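Side-chain contact in peptide-43 (PDB 7JQD), which probably binds and blocks the PAC1 receptor, as a shortened relative of the sand-fly salivary vasodilator maxadilan: residues 29-32 with 33-36. Sequence-based numbering, arbitrary orientation.
Sequences KQKK and KEWK
The amide of Gln-30 bridges two side chains of the next helical turn, accepting from Lys-33 and donating to Glu-34. Lys-33 can be followed outward from its backbone: CB starts the chain, and CG rests against the carbonyl oxygen of Lys-29. Lys-33 CD then passes Gln-30 OE1 at 3.9 Å, and Lys-33 CE lies 3.7 Å from Lys-29 O. Bends at chi3 and chi4 finally bring Lys-33 NZ to Gln-30 OE1, a 3.1 Å hydrogen bond with the donor tilted 19° from the amide carbonyl plane. Gln-30 crosses both partners at about a right angle. Its CG stands anti to the backbone N (chi1 175°) and the bend at chi2 swings the amide along the helix surface. Gln-30 NE2 donates almost within its own amide plane to Glu-34 OE2, 2.8 Å away, on the anti side and 20° out of the plane of a carboxylate turned nearly perpendicular to the amide. The two bonds are consistent with the modelled flip of the amide and would hold it there; an alanine here would probably leave the Lys-33 ammonium and the Glu-34 carboxylate without this link and freer to swing. The other oxygen, Glu-34 OE1, sits 3.7 Å from Lys-31 CD. Beneath these side chains runs ordinary i to i+4 backbone bonding, such as Lys-36 N to Lys-32 O at 2.9 Å. Lys-32 CG approaches Trp-35 CE3 at 4.0 Å. Within the two-helix hairpin, helix 21-37 turns Lys-31 and Trp-35 onto helix 3-17, where Lys-31 NZ forms a salt bridge with Asp-13, while the Trp-35 ring also stacks on an aromatic side chain of another protein's chain.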
ATOM      1  N   LYS B  29     -10.534  -0.101 -10.622  1.00 41.42           N
ATOM      2  CA  LYS B  29     -11.905  -0.399 -10.208  1.00 43.48           C
ATOM      3  C   LYS B  29     -12.245  -1.854 -10.474  1.00 43.94           C
ATOM      4  O   LYS B  29     -12.833  -2.529  -9.622  1.00 44.44           O
ATOM      5  CB  LYS B  29     -12.907   0.501 -10.927  1.00 40.99           C
ATOM      6  CG  LYS B  29     -13.056   1.852 -10.294  1.00 48.20           C
ATOM      7  CD  LYS B  29     -13.910   2.762 -11.153  1.00 46.21           C
ATOM      8  CE  LYS B  29     -14.051   4.126 -10.499  1.00 52.43           C
ATOM      9  NZ  LYS B  29     -14.482   5.182 -11.457  1.00 48.64           N
ATOM     10  N   GLN B  30     -11.863  -2.358 -11.647  1.00 40.00           N
ATOM     11  CA  GLN B  30     -12.115  -3.759 -11.961  1.00 40.53           C
ATOM     12  C   GLN B  30     -11.375  -4.687 -11.001  1.00 39.26           C
ATOM     13  O   GLN B  30     -11.934  -5.698 -10.565  1.00 38.85           O
ATOM     14  CB  GLN B  30     -11.727  -4.048 -13.412  1.00 34.48           C
ATOM     15  CG  GLN B  30     -11.835  -5.505 -13.805  1.00 40.05           C
ATOM     16  CD  GLN B  30     -13.216  -6.129 -13.548  1.00 43.18           C
ATOM     17  OE1 GLN B  30     -14.248  -5.449 -13.584  1.00 42.79           O
ATOM     18  NE2 GLN B  30     -13.232  -7.435 -13.302  1.00 37.06           N
ATOM     19  N   LYS B  31     -10.131  -4.346 -10.635  1.00 38.68           N
ATOM     20  CA  LYS B  31      -9.361  -5.195  -9.729  1.00 39.45           C
ATOM     21  C   LYS B  31      -9.974  -5.247  -8.333  1.00 38.86           C
ATOM     22  O   LYS B  31      -9.843  -6.261  -7.631  1.00 35.18           O
ATOM     23  CB  LYS B  31      -7.912  -4.712  -9.646  1.00 40.91           C
ATOM     24  CG  LYS B  31      -7.036  -5.051 -10.864  1.00 36.66           C
ATOM     25  CD  LYS B  31      -7.342  -6.409 -11.431  1.00 35.10           C
ATOM     26  CE  LYS B  31      -6.425  -6.709 -12.587  1.00 42.34           C
ATOM     27  NZ  LYS B  31      -5.036  -6.776 -12.077  1.00 49.26           N
ATOM     28  N   LYS B  32     -10.635  -4.168  -7.911  1.00 37.69           N
ATOM     29  CA  LYS B  32     -11.358  -4.197  -6.646  1.00 32.70           C
ATOM     30  C   LYS B  32     -12.579  -5.114  -6.717  1.00 41.14           C
ATOM     31  O   LYS B  32     -12.870  -5.843  -5.752  1.00 35.71           O
ATOM     32  CB  LYS B  32     -11.755  -2.775  -6.271  1.00 30.14           C
ATOM     33  CG  LYS B  32     -12.393  -2.639  -4.919  1.00 34.18           C
ATOM     34  CD  LYS B  32     -12.182  -1.240  -4.404  1.00 36.72           C
ATOM     35  CE  LYS B  32     -13.220  -0.804  -3.407  1.00 29.69           C
ATOM     36  NZ  LYS B  32     -12.993   0.642  -3.150  1.00 42.48           N
ATOM     37  N   LYS B  33     -13.317  -5.107  -7.843  1.00 39.17           N
ATOM     38  CA  LYS B  33     -14.480  -5.978  -7.923  1.00 35.51           C
ATOM     39  C   LYS B  33     -14.060  -7.440  -7.953  1.00 36.35           C
ATOM     40  O   LYS B  33     -14.696  -8.282  -7.318  1.00 40.80           O
ATOM     41  CB  LYS B  33     -15.365  -5.651  -9.122  1.00 39.06           C
ATOM     42  CG  LYS B  33     -15.625  -4.170  -9.381  1.00 46.08           C
ATOM     43  CD  LYS B  33     -16.419  -4.009 -10.687  1.00 53.31           C
ATOM     44  CE  LYS B  33     -16.076  -2.705 -11.414  1.00 58.69           C
ATOM     45  NZ  LYS B  33     -15.881  -2.922 -12.900  1.00 58.35           N
ATOM     46  N   GLU B  34     -12.965  -7.747  -8.653  1.00 33.42           N
ATOM     47  CA  GLU B  34     -12.448  -9.119  -8.613  1.00 35.93           C
ATOM     48  C   GLU B  34     -12.108  -9.518  -7.188  1.00 35.08           C
ATOM     49  O   GLU B  34     -12.452 -10.625  -6.751  1.00 39.49           O
ATOM     50  CB  GLU B  34     -11.213  -9.257  -9.513  1.00 39.54           C
ATOM     51  CG  GLU B  34     -11.329  -8.503 -10.827  1.00 40.70           C
ATOM     52  CD  GLU B  34     -10.537  -9.124 -11.942  1.00 48.47           C
ATOM     53  OE1 GLU B  34      -9.373  -9.489 -11.685  1.00 58.11           O
ATOM     54  OE2 GLU B  34     -11.076  -9.212 -13.065  1.00 53.85           O
ATOM     55  N   TRP B  35     -11.455  -8.625  -6.447  1.00 37.33           N
ATOM     56  CA  TRP B  35     -11.120  -8.883  -5.050  1.00 35.44           C
ATOM     57  C   TRP B  35     -12.368  -9.144  -4.212  1.00 36.75           C
ATOM     58  O   TRP B  35     -12.422 -10.136  -3.467  1.00 34.03           O
ATOM     59  CB  TRP B  35     -10.314  -7.705  -4.494  1.00 34.94           C
ATOM     60  CG  TRP B  35     -10.131  -7.669  -2.975  1.00 34.12           C
ATOM     61  CD1 TRP B  35      -9.415  -8.550  -2.207  1.00 28.40           C
ATOM     62  CD2 TRP B  35     -10.622  -6.658  -2.076  1.00 30.83           C
ATOM     63  NE1 TRP B  35      -9.449  -8.158  -0.890  1.00 31.50           N
ATOM     64  CE2 TRP B  35     -10.187  -7.004  -0.781  1.00 30.14           C
ATOM     65  CE3 TRP B  35     -11.390  -5.497  -2.246  1.00 29.82           C
ATOM     66  CZ2 TRP B  35     -10.505  -6.240   0.344  1.00 27.27           C
ATOM     67  CZ3 TRP B  35     -11.704  -4.736  -1.125  1.00 32.42           C
ATOM     68  CH2 TRP B  35     -11.259  -5.109   0.150  1.00 29.92           C
ATOM     69  N   LYS B  36     -13.389  -8.271  -4.303  1.00 29.00           N
ATOM     70  CA  LYS B  36     -14.576  -8.482  -3.477  1.00 31.23           C
ATOM     71  C   LYS B  36     -15.294  -9.776  -3.871  1.00 37.62           C
ATOM     72  O   LYS B  36     -15.697 -10.564  -3.004  1.00 31.68           O
ATOM     73  CB  LYS B  36     -15.531  -7.292  -3.569  1.00 29.55           C
ATOM     74  CG  LYS B  36     -15.165  -6.068  -2.742  1.00 28.98           C
ATOM     75  CD  LYS B  36     -16.371  -5.114  -2.673  1.00 25.87           C
ATOM     76  CE  LYS B  36     -16.024  -3.762  -2.069  1.00 34.93           C
ATOM     77  NZ  LYS B  36     -16.230  -3.641  -0.580  1.00 44.72           N
TER